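Local coordinates for FAD-binding oxidoreductase (Gulosibacter chungangensis, PDB 7PBG), which oxidises 4-ethylphenol, a 4-alkylphenol, by dehydrogenation toward 4-vinylphenol, using a covalently bound FAD cofactor, at residues 13-18 / 101-106; 181-184 / 190-193; 259-264 / 339-344; 444-447 / 453-456. All blocks are in the same frame, centred on the assembly; numbering follows the deposited sequence.

Contact 1: residues 13-18 / 101-106; sequences EQFANA and GTVLLH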
loop_
_atom_site.group_PDB
_atom_site.type_symbol
_atom_site.label_atom_id
_atom_site.label_comp_id
_atom_site.label_asym_id
_atom_site.label_seq_id
_atom_site.Cartn_x
_atom_site.Cartn_y
_atom_site.Cartn_z
ATOM N N GLU A 13 -23.234 -19.762 33.271
ATOM C CA GLU A 13 -24.660 -19.597 32.923
ATOM C C GLU A 13 -24.747 -18.663 31.706
ATOM O O GLU A 13 -25.458 -18.996 30.745
ATOM C CB GLU A 13 -25.425 -19.102 34.150
ATOM C CG GLU A 13 -26.861 -18.734 33.846
ATOM C CD GLU A 13 -27.531 -18.135 35.062
ATOM O OE1 GLU A 13 -27.540 -16.896 35.174
ATOM O OE2 GLU A 13 -27.940 -18.925 35.947
ATOM N N GLN A 14 -24.050 -17.531 31.771
ATOM C CA GLN A 14 -24.001 -16.532 30.676
ATOM C C GLN A 14 -23.451 -17.192 29.406
ATOM O O GLN A 14 -24.104 -17.055 28.340
ATOM C CB GLN A 14 -23.154 -15.348 31.129
ATOM C CG GLN A 14 -23.937 -14.430 32.059
ATOM C CD GLN A 14 -23.025 -13.454 32.757
ATOM O OE1 GLN A 14 -21.809 -13.614 32.768
ATOM N NE2 GLN A 14 -23.615 -12.422 33.357
ATOM N N PHE A 15 -22.325 -17.892 29.523
ATOM C CA PHE A 15 -21.669 -18.594 28.388
ATOM C C PHE A 15 -22.622 -19.625 27.778
ATOM O O PHE A 15 -22.761 -19.698 26.521
ATOM C CB PHE A 15 -20.367 -19.262 28.831
ATOM C CG PHE A 15 -19.503 -19.676 27.674
ATOM C CD1 PHE A 15 -18.764 -18.720 26.999
ATOM C CD2 PHE A 15 -19.513 -20.974 27.189
ATOM C CE1 PHE A 15 -17.967 -19.075 25.919
ATOM C CE2 PHE A 15 -18.710 -21.321 26.105
ATOM C CZ PHE A 15 -17.962 -20.361 25.472
ATOM N N ALA A 16 -23.268 -20.453 28.606
ATOM C CA ALA A 16 -24.235 -21.457 28.102
ATOM C C ALA A 16 -25.354 -20.730 27.332
ATOM O O ALA A 16 -25.895 -21.309 26.358
ATOM C CB ALA A 16 -24.812 -22.284 29.236
ATOM N N ASN A 17 -25.737 -19.538 27.770
ATOM C CA ASN A 17 -26.868 -18.801 27.146
ATOM C C ASN A 17 -26.416 -18.326 25.761
ATOM O O ASN A 17 -27.191 -18.518 24.825
ATOM C CB ASN A 17 -27.395 -17.640 27.980
ATOM C CG ASN A 17 -28.278 -18.087 29.125
ATOM O OD1 ASN A 17 -28.896 -19.142 29.071
ATOM N ND2 ASN A 17 -28.331 -17.277 30.156
ATOM N N ALA A 18 -25.186 -17.822 25.655
ATOM C CA ALA A 18 -24.570 -17.398 24.372
ATOM C C ALA A 18 -24.430 -18.597 23.433
ATOM O O ALA A 18 -24.794 -18.490 22.234
ATOM C CB ALA A 18 -23.243 -16.745 24.632
ATOM N N GLY A 101 -10.442 -18.628 27.007
ATOM C CA GLY A 101 -11.914 -18.644 27.022
ATOM C C GLY A 101 -12.509 -17.922 25.823
ATOM O O GLY A 101 -13.736 -17.939 25.681
ATOM N N THR A 102 -11.662 -17.453 24.888
ATOM C CA THR A 102 -12.154 -16.791 23.662
ATOM C C THR A 102 -12.911 -17.835 22.860
ATOM O O THR A 102 -12.463 -18.981 22.838
ATOM C CB THR A 102 -11.014 -16.108 22.928
ATOM O OG1 THR A 102 -10.543 -15.082 23.813
ATOM C CG2 THR A 102 -11.424 -15.514 21.581
ATOM N N VAL A 103 -14.022 -17.433 22.253
ATOM C CA VAL A 103 -14.752 -18.290 21.288
ATOM C C VAL A 103 -14.030 -18.132 19.946
ATOM O O VAL A 103 -13.900 -16.978 19.486
ATOM C CB VAL A 103 -16.230 -17.904 21.221
ATOM C CG1 VAL A 103 -16.929 -18.562 20.062
ATOM C CG2 VAL A 103 -16.947 -18.219 22.536
ATOM N N LEU A 104 -13.641 -19.227 19.314
ATOM C CA LEU A 104 -12.893 -19.169 18.028
ATOM C C LEU A 104 -13.873 -19.264 16.863
ATOM O O LEU A 104 -14.860 -20.095 16.936
ATOM C CB LEU A 104 -11.892 -20.304 18.015
ATOM C CG LEU A 104 -11.062 -20.455 19.297
ATOM C CD1 LEU A 104 -10.026 -21.536 19.099
ATOM C CD2 LEU A 104 -10.383 -19.156 19.670
ATOM N N LEU A 105 -13.649 -18.439 15.832
ATOM C CA LEU A 105 -14.420 -18.538 14.575
ATOM C C LEU A 105 -13.456 -19.071 13.521
ATOM O O LEU A 105 -12.656 -18.312 13.059
ATOM C CB LEU A 105 -14.986 -17.183 14.139
ATOM C CG LEU A 105 -16.244 -16.714 14.851
ATOM C CD1 LEU A 105 -16.144 -16.825 16.359
ATOM C CD2 LEU A 105 -16.631 -15.307 14.405
ATOM N N HIS A 106 -13.584 -20.336 13.130
ATOM C CA HIS A 106 -12.804 -20.875 11.998
ATOM C C HIS A 106 -13.628 -20.688 10.718
ATOM O O HIS A 106 -14.394 -21.579 10.354
ATOM C CB HIS A 106 -12.396 -22.302 12.296
ATOM C CG HIS A 106 -11.600 -22.910 11.207
ATOM N ND1 HIS A 106 -11.462 -24.245 11.082
ATOM C CD2 HIS A 106 -10.996 -22.346 10.153
ATOM C CE1 HIS A 106 -10.753 -24.504 9.990
ATOM N NE2 HIS A 106 -10.443 -23.357 9.415
#

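Contact 2: residues 181-184 / 190-193; sequences GMEV and EVLR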
loop_
_atom_site.group_PDB
_atom_site.type_symbol
_atom_site.label_atom_id
_atom_site.label_comp_id
_atom_site.label_asym_id
_atom_site.label_seq_id
_atom_site.Cartn_x
_atom_site.Cartn_y
_atom_site.Cartn_z
ATOM N N GLY A 181 -9.591 -5.053 -2.146
ATOM C CA GLY A 181 -11.042 -5.194 -1.998
ATOM C C GLY A 181 -11.348 -6.253 -0.966
ATOM O O GLY A 181 -11.128 -7.466 -1.248
ATOM N N MET A 182 -11.912 -5.854 0.162
ATOM C CA MET A 182 -12.212 -6.768 1.271
ATOM C C MET A 182 -13.665 -6.545 1.664
ATOM O O MET A 182 -14.124 -5.372 1.657
ATOM C CB MET A 182 -11.335 -6.444 2.486
ATOM C CG MET A 182 -9.905 -6.783 2.259
ATOM S SD MET A 182 -8.864 -6.090 3.550
ATOM C CE MET A 182 -9.236 -7.204 4.905
ATOM N N GLU A 183 -14.355 -7.629 1.985
ATOM C CA GLU A 183 -15.611 -7.551 2.746
ATOM C C GLU A 183 -15.258 -7.863 4.193
ATOM O O GLU A 183 -14.562 -8.883 4.445
ATOM C CB GLU A 183 -16.649 -8.525 2.180
ATOM C CG GLU A 183 -17.997 -8.433 2.888
ATOM C CD GLU A 183 -19.047 -9.337 2.254
ATOM O OE1 GLU A 183 -19.029 -10.526 2.545
ATOM O OE2 GLU A 183 -19.836 -8.862 1.423
ATOM N N VAL A 184 -15.746 -7.034 5.107
ATOM C CA VAL A 184 -15.370 -7.102 6.524
ATOM C C VAL A 184 -16.643 -6.985 7.341
ATOM O O VAL A 184 -17.363 -6.027 7.182
ATOM C CB VAL A 184 -14.301 -6.036 6.899
ATOM C CG1 VAL A 184 -13.878 -6.155 8.334
ATOM C CG2 VAL A 184 -13.072 -6.133 6.014
ATOM N N GLU A 190 -21.947 -4.926 11.425
ATOM C CA GLU A 190 -22.192 -4.236 10.124
ATOM C C GLU A 190 -21.181 -4.742 9.082
ATOM O O GLU A 190 -19.958 -4.890 9.386
ATOM C CB GLU A 190 -22.045 -2.711 10.247
ATOM C CG GLU A 190 -23.210 -2.033 10.947
ATOM C CD GLU A 190 -24.590 -2.477 10.476
ATOM O OE1 GLU A 190 -24.959 -2.188 9.309
ATOM O OE2 GLU A 190 -25.279 -3.142 11.256
ATOM N N VAL A 191 -21.646 -4.879 7.856
ATOM C CA VAL A 191 -20.756 -5.321 6.752
ATOM C C VAL A 191 -20.198 -4.063 6.088
ATOM O O VAL A 191 -20.994 -3.166 5.667
ATOM C CB VAL A 191 -21.430 -6.235 5.723
ATOM C CG1 VAL A 191 -20.456 -6.609 4.626
ATOM C CG2 VAL A 191 -21.970 -7.509 6.348
ATOM N N LEU A 192 -18.878 -4.062 5.916
ATOM C CA LEU A 192 -18.131 -2.992 5.221
ATOM C C LEU A 192 -17.497 -3.617 3.981
ATOM O O LEU A 192 -16.903 -4.705 4.083
ATOM C CB LEU A 192 -17.050 -2.478 6.162
ATOM C CG LEU A 192 -15.921 -1.677 5.502
ATOM C CD1 LEU A 192 -16.461 -0.308 5.134
ATOM C CD2 LEU A 192 -14.725 -1.510 6.455
ATOM N N ARG A 193 -17.588 -2.947 2.847
ATOM C CA ARG A 193 -16.816 -3.286 1.638
ATOM C C ARG A 193 -15.837 -2.144 1.398
ATOM O O ARG A 193 -16.279 -0.962 1.229
ATOM C CB ARG A 193 -17.764 -3.577 0.486
ATOM C CG ARG A 193 -18.537 -4.879 0.648
ATOM C CD ARG A 193 -19.374 -5.179 -0.529
ATOM N NE ARG A 193 -19.847 -6.564 -0.484
ATOM C CZ ARG A 193 -20.400 -7.218 -1.495
ATOM N NH1 ARG A 193 -20.595 -6.627 -2.671
ATOM N NH2 ARG A 193 -20.711 -8.496 -1.330
#

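Contact 3: residues 259-264 / 339-344; sequences METTLP and RDAYLQ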
loop_
_atom_site.group_PDB
_atom_site.type_symbol
_atom_site.label_atom_id
_atom_site.label_comp_id
_atom_site.label_asym_id
_atom_site.label_seq_id
_atom_site.Cartn_x
_atom_site.Cartn_y
_atom_site.Cartn_z
ATOM N N MET A 259 25.143 -9.906 1.356
ATOM C CA MET A 259 24.057 -8.945 1.518
ATOM C C MET A 259 24.427 -7.664 0.740
ATOM O O MET A 259 23.554 -7.112 0.082
ATOM C CB MET A 259 23.793 -8.637 2.999
ATOM C CG MET A 259 23.412 -9.815 3.837
ATOM S SD MET A 259 22.164 -10.931 3.159
ATOM C CE MET A 259 20.791 -9.783 3.084
ATOM N N GLU A 260 25.701 -7.232 0.780
ATOM C CA GLU A 260 26.108 -5.977 0.139
ATOM C C GLU A 260 26.109 -6.179 -1.379
ATOM O O GLU A 260 25.913 -5.192 -2.072
ATOM C CB GLU A 260 27.440 -5.501 0.677
ATOM C CG GLU A 260 27.340 -5.033 2.105
ATOM C CD GLU A 260 26.625 -3.713 2.347
ATOM O OE1 GLU A 260 26.398 -2.962 1.379
ATOM O OE2 GLU A 260 26.350 -3.406 3.516
ATOM N N THR A 261 26.274 -7.408 -1.882
ATOM C CA THR A 261 26.179 -7.675 -3.334
ATOM C C THR A 261 24.708 -7.652 -3.783
ATOM O O THR A 261 24.388 -7.128 -4.883
ATOM C CB THR A 261 26.838 -8.998 -3.734
ATOM O OG1 THR A 261 28.201 -8.915 -3.316
ATOM C CG2 THR A 261 26.782 -9.286 -5.218
ATOM N N THR A 262 23.835 -8.154 -2.933
ATOM C CA THR A 262 22.392 -8.324 -3.216
ATOM C C THR A 262 21.712 -6.948 -3.390
ATOM O O THR A 262 20.988 -6.754 -4.335
ATOM C CB THR A 262 21.701 -9.129 -2.107
ATOM O OG1 THR A 262 22.321 -10.413 -1.978
ATOM C CG2 THR A 262 20.228 -9.232 -2.403
ATOM N N LEU A 263 21.973 -6.000 -2.484
ATOM C CA LEU A 263 21.199 -4.754 -2.389
ATOM C C LEU A 263 21.185 -4.069 -3.759
ATOM O O LEU A 263 20.117 -3.748 -4.254
ATOM C CB LEU A 263 21.812 -3.852 -1.313
ATOM C CG LEU A 263 21.194 -2.467 -1.230
ATOM C CD1 LEU A 263 19.732 -2.531 -0.856
ATOM C CD2 LEU A 263 21.970 -1.626 -0.248
ATOM N N PRO A 264 22.334 -3.721 -4.378
ATOM C CA PRO A 264 22.302 -2.939 -5.615
ATOM C C PRO A 264 21.687 -3.708 -6.795
ATOM O O PRO A 264 21.242 -3.032 -7.724
ATOM C CB PRO A 264 23.772 -2.574 -5.874
ATOM C CG PRO A 264 24.534 -3.640 -5.125
ATOM C CD PRO A 264 23.709 -3.854 -3.878
ATOM N N ARG A 339 25.160 -13.947 -11.760
ATOM C CA ARG A 339 26.294 -14.899 -11.664
ATOM C C ARG A 339 27.593 -14.090 -11.544
ATOM O O ARG A 339 28.431 -14.377 -10.643
ATOM C CB ARG A 339 26.296 -15.779 -12.917
ATOM C CG ARG A 339 27.152 -17.027 -12.838
ATOM C CD ARG A 339 27.217 -17.693 -14.212
ATOM N NE ARG A 339 27.986 -18.919 -14.100
ATOM C CZ ARG A 339 29.301 -19.041 -14.299
ATOM N NH1 ARG A 339 30.048 -18.005 -14.649
ATOM N NH2 ARG A 339 29.871 -20.222 -14.121
ATOM N N ASP A 340 27.792 -13.104 -12.418
ATOM C CA ASP A 340 29.072 -12.346 -12.455
ATOM C C ASP A 340 29.294 -11.627 -11.131
ATOM O O ASP A 340 30.466 -11.580 -10.665
ATOM C CB ASP A 340 29.100 -11.328 -13.582
ATOM C CG ASP A 340 29.304 -11.936 -14.955
ATOM O OD1 ASP A 340 29.235 -11.155 -15.911
ATOM O OD2 ASP A 340 29.486 -13.169 -15.058
ATOM N N ALA A 341 28.231 -11.130 -10.529
ATOM C CA ALA A 341 28.319 -10.389 -9.255
ATOM C C ALA A 341 28.739 -11.310 -8.101
ATOM O O ALA A 341 29.719 -11.005 -7.400
ATOM C CB ALA A 341 27.024 -9.673 -8.922
ATOM N N TYR A 342 28.027 -12.408 -7.894
ATOM C CA TYR A 342 28.166 -13.255 -6.707
ATOM C C TYR A 342 29.425 -14.121 -6.819
ATOM O O TYR A 342 29.994 -14.490 -5.789
ATOM C CB TYR A 342 26.896 -14.058 -6.508
ATOM C CG TYR A 342 25.722 -13.289 -5.963
ATOM C CD1 TYR A 342 25.688 -12.955 -4.622
ATOM C CD2 TYR A 342 24.654 -12.947 -6.772
ATOM C CE1 TYR A 342 24.595 -12.293 -4.079
ATOM C CE2 TYR A 342 23.538 -12.309 -6.253
ATOM C CZ TYR A 342 23.506 -12.015 -4.901
ATOM O OH TYR A 342 22.363 -11.410 -4.513
ATOM N N LEU A 343 29.847 -14.442 -8.042
ATOM C CA LEU A 343 30.999 -15.354 -8.226
ATOM C C LEU A 343 32.300 -14.601 -7.962
ATOM O O LEU A 343 33.315 -15.303 -7.856
ATOM C CB LEU A 343 31.025 -16.016 -9.602
ATOM C CG LEU A 343 30.010 -17.129 -9.878
ATOM C CD1 LEU A 343 30.334 -17.759 -11.208
ATOM C CD2 LEU A 343 29.958 -18.183 -8.814
ATOM N N GLN A 344 32.260 -13.284 -7.763
ATOM C CA GLN A 344 33.458 -12.551 -7.268
ATOM C C GLN A 344 33.725 -12.841 -5.789
ATOM O O GLN A 344 34.805 -12.447 -5.310
ATOM C CB GLN A 344 33.348 -11.059 -7.496
ATOM C CG GLN A 344 33.352 -10.683 -8.960
ATOM C CD GLN A 344 33.744 -9.238 -9.070
ATOM O OE1 GLN A 344 33.074 -8.402 -8.489
ATOM N NE2 GLN A 344 34.827 -8.943 -9.784
#

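Contact 4: residues 444-447 / 453-456; sequences PLYD and SRKE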
loop_
_atom_site.group_PDB
_atom_site.type_symbol
_atom_site.label_atom_id
_atom_site.label_comp_id
_atom_site.label_asym_id
_atom_site.label_seq_id
_atom_site.Cartn_x
_atom_site.Cartn_y
_atom_site.Cartn_z
ATOM N N PRO A 444 13.735 -20.680 15.185
ATOM C CA PRO A 444 14.311 -21.642 16.100
ATOM C C PRO A 444 13.528 -22.953 15.976
ATOM O O PRO A 444 12.344 -22.889 15.620
ATOM C CB PRO A 444 14.034 -21.042 17.468
ATOM C CG PRO A 444 12.716 -20.311 17.269
ATOM C CD PRO A 444 12.801 -19.768 15.858
ATOM N N LEU A 445 14.194 -24.069 16.214
ATOM C CA LEU A 445 13.524 -25.376 16.374
ATOM C C LEU A 445 13.680 -25.832 17.812
ATOM O O LEU A 445 14.811 -25.938 18.316
ATOM C CB LEU A 445 14.082 -26.367 15.372
ATOM C CG LEU A 445 13.702 -26.057 13.937
ATOM C CD1 LEU A 445 14.328 -27.072 13.004
ATOM C CD2 LEU A 445 12.177 -26.040 13.735
ATOM N N TYR A 446 12.548 -25.981 18.464
ATOM C CA TYR A 446 12.497 -26.467 19.866
ATOM C C TYR A 446 11.507 -27.619 19.983
ATOM O O TYR A 446 10.693 -27.839 19.102
ATOM C CB TYR A 446 12.140 -25.319 20.814
ATOM C CG TYR A 446 10.717 -24.860 20.734
ATOM C CD1 TYR A 446 9.823 -25.168 21.740
ATOM C CD2 TYR A 446 10.229 -24.158 19.641
ATOM C CE1 TYR A 446 8.495 -24.784 21.674
ATOM C CE2 TYR A 446 8.901 -23.783 19.550
ATOM C CZ TYR A 446 8.025 -24.090 20.571
ATOM O OH TYR A 446 6.697 -23.772 20.506
ATOM N N ASP A 447 11.545 -28.331 21.119
ATOM C CA ASP A 447 10.638 -29.472 21.371
ATOM C C ASP A 447 9.327 -28.928 21.914
ATOM O O ASP A 447 9.275 -28.568 23.121
ATOM C CB ASP A 447 11.277 -30.429 22.376
ATOM C CG ASP A 447 10.520 -31.708 22.566
ATOM O OD1 ASP A 447 9.338 -31.738 22.277
ATOM O OD2 ASP A 447 11.124 -32.618 23.149
ATOM N N SER A 453 11.930 -26.937 27.202
ATOM C CA SER A 453 12.324 -26.445 25.857
ATOM C C SER A 453 11.448 -25.230 25.513
ATOM O O SER A 453 11.989 -24.251 24.956
ATOM C CB SER A 453 12.229 -27.495 24.797
ATOM O OG SER A 453 12.758 -26.999 23.575
ATOM N N ARG A 454 10.165 -25.282 25.872
ATOM C CA ARG A 454 9.239 -24.137 25.689
ATOM C C ARG A 454 9.849 -22.943 26.449
ATOM O O ARG A 454 9.962 -21.835 25.892
ATOM C CB ARG A 454 7.830 -24.458 26.196
ATOM C CG ARG A 454 7.100 -25.557 25.430
ATOM C CD ARG A 454 5.759 -25.792 26.107
ATOM N NE ARG A 454 5.089 -26.940 25.520
ATOM C CZ ARG A 454 4.180 -27.688 26.094
ATOM N NH1 ARG A 454 3.702 -27.387 27.295
ATOM N NH2 ARG A 454 3.687 -28.708 25.421
ATOM N N LYS A 455 10.265 -23.130 27.697
ATOM C CA LYS A 455 10.726 -21.982 28.531
ATOM C C LYS A 455 12.028 -21.419 27.965
ATOM O O LYS A 455 12.163 -20.170 27.882
ATOM C CB LYS A 455 10.948 -22.407 29.986
ATOM C CG LYS A 455 11.605 -21.334 30.844
ATOM C CD LYS A 455 11.571 -21.669 32.312
ATOM C CE LYS A 455 12.772 -21.134 33.067
ATOM N NZ LYS A 455 12.904 -19.672 32.907
ATOM N N GLU A 456 12.947 -22.284 27.539
ATOM C CA GLU A 456 14.235 -21.855 26.967
ATOM C C GLU A 456 13.934 -21.032 25.717
ATOM O O GLU A 456 14.573 -20.012 25.527
ATOM C CB GLU A 456 15.148 -23.027 26.611
ATOM C CG GLU A 456 15.824 -23.668 27.828
ATOM C CD GLU A 456 16.464 -22.663 28.772
ATOM O OE1 GLU A 456 16.062 -22.627 29.975
ATOM O OE2 GLU A 456 17.307 -21.887 28.308
#

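Contact 1: residues 13-18 / 101-106
Phe15, on helix 12-26, reaches across to strand 103-106 and meets it almost wholly through Val103. The tight point is small: Phe15 CE1 lies 3.6 Å from Val103 CG2, and CZ of the same ring is 3.8 Å from that methyl, which approaches the far end of the ring at a slant. The ring gets there because its CG stands opposite the backbone N (chi1 -165°), carrying the aromatic group out from the helix. On the strand, Val103 keeps CG1 trans to its own N (chi1 169°), which leaves CG2 as the branch that touches. Beside this pair the packing slackens at once: the carbonyl O of Gly101 comes no nearer to Phe15 CE1 than 4.4 Å, and it is already taken by the hydroxyl of Ser56. The backbones stay apart, with the CA atoms of Phe15 and Gly101 9.9 Å from each other. Glu13 and Asn17 lie on the solvent side of the helix, while the Phe15 side is buried, with Phe3 meeting its ring edge-to-face and Leu6 and Ser56 alongside. Val103 also packs on Leu81 and Ile59 of the neighbouring strands, in the mixed sheet of the FAD-binding domain. No hydrogen bond crosses between the two segments, so the N-terminal helix is joined to this strand by van der Waals and hydrophobic contact, carried across the gap between the backbones by one aromatic ring.

Contact 2: residues 181-184 / 190-193
Val184 and Leu192 form an antiparallel hydrogen-bonded pair, Val184 N to Leu192 O and Leu192 N to Val184 O both 2.8 Å, while Glu183 faces Arg193 in the adjoining non-hydrogen-bonded pair; the axes of the two short strand segments pass 4.7 Å apart in this beta hairpin. Val184 and Leu192 project to one face of the sheet, Glu183 and Arg193 to the other. There the two charged chains run alongside each other in the same direction. With CG anti to the backbone N (chi1 -177°), Glu183 runs out in extended form and offers OE2 to the side of the guanidinium, where it takes Arg193 NE at 3.0 Å and NH2 at 2.9 Å. OE2 sits practically in the guanidinium plane, although the carboxylate is turned 30° from it. Glu183 OE1 is held separately by the hydroxyls of Thr229 and Thr64, and Val191 CG1 packs against Glu183 CG at 3.5 Å. A glutamine here would probably leave Arg193 without its counter-charge and weaken the two-nitrogen grip. Asn493 and Gln497 of the second subunit bond to the backbone O atoms of Val191 and Arg193. With both carboxylate oxygens engaged, the buried Glu183 is likely to remain ionised, its charge balanced by an arginine whose guanidinium the two bonds probably keep from turning, at the subunit interface, where Arg193 packs on Phe492 of the second subunit.

Contact 3: residues 259-264 / 339-344
Tyr342 meets two consecutive threonines of helix 255-266, one over a face of its ring and one at the edge. Thr261 comes over the face: its CG2 sits 4.0 Å from the ring centroid and 17° off the normal, a CH-pi contact displaced slightly toward the CD1–CE1 rim. The two side chains run antiparallel past each other; CG2 is trans to the backbone N of Thr261, which turns the methyl to the ring. The same methyl also touches Ala341 CB at 3.7 Å. Thr262 comes instead at the edge, its OG1 near the plane of the ring. There Tyr342 OH gives a hydrogen bond of 2.7 Å to Thr262 OG1, and the same OG1 bonds to the carbonyl of Ile258 one turn earlier in its helix. Helix 255-266 and helix 328-342 both pack on the antiparallel eight-stranded sheet of the substrate, or cap, domain of this vanillyl-alcohol-oxidase-like fold: Met259 and Leu263 reach strand 426-433, and Tyr342 touches Ile247 and Phe249 on strand 241-249. Leu272 comes against both Thr262 and Tyr342. The hydroxyl of Thr261 turns back to the carbonyl of Ala257, which leaves its methyl for the ring. The bond from OH fixes where the far end of the tyrosine sits, and Thr261 on the face probably hinders the ring from flipping. Toward the second subunit, Glu260 forms a salt bridge with Lys120 of that chain, next to Leu263.

Contact 4: residues 444-447 / 453-456
Ser453 and Arg454 meet the Tyr446 ring at its edge: Ser453 OG and Arg454 CG both lie near the ring plane, OG 3.9 Å from Tyr446 CD1 and CG 4.1 Å from Tyr446 CE1. The guanidinium of Arg454 is turned 81° from the ring, and only the aliphatic start of its chain borders the tyrosine. Tyr446 CG is held between the backbone N and carbonyl carbon, the crowded position (chi1 72°), and this swings the ring toward the helix. Ser453 then serves two neighbours. Its OG accepts the backbone N-H of Asp447 at 3.0 Å, with a fair N-H...O angle of 151°, and packs against Tyr446 CB at 3.3 Å; the torsion that sets OG anti to its own backbone N points it at the strand. The contact closes a tight beta-alpha connection, in which strand 438-447 of the antiparallel eight-stranded sheet turns directly into helix 451-470. Asp447 OD1 accepts the N-H of Ala449, an Asx turn at the start of that turn, and Arg454 NE reaches back to the carbonyl of Thr448 while its NH1 pairs with Asp49. At the far end of the ring, Tyr446 OH bonds to the carbonyl of Pro46, and Phe45 and Val47 also touch the side chain. A leucine in place of Tyr446 would probably leave the Pro46 carbonyl without this donor and open a gap between the strand, the helix and the 45-47 loop. The tyrosine side chain lies about 6 Å from that of His395, the residue covalently linked to FAD.

The contacts follow one another along the chain without interleaving. The strands of contacts 1 and 2 belong to two different sheets of the FAD-binding part, and in contact 1 helix 12-26 packs on one of them; the two centres are 24 Å apart. Contacts 3 and 4 share the antiparallel eight-stranded sheet: helices 255-266 and 328-342 pack on it, and strand 438-447 is one of its members, yet their centres are 35 Å apart. The centres of contacts 1 and 3 are 55 Å apart, on opposite sides of the chain's centre. Contacts 2 and 3 both reach the second subunit, through strand 191-193 and helix 255-266, while contact 4 lies close to His395, the covalent flavin attachment.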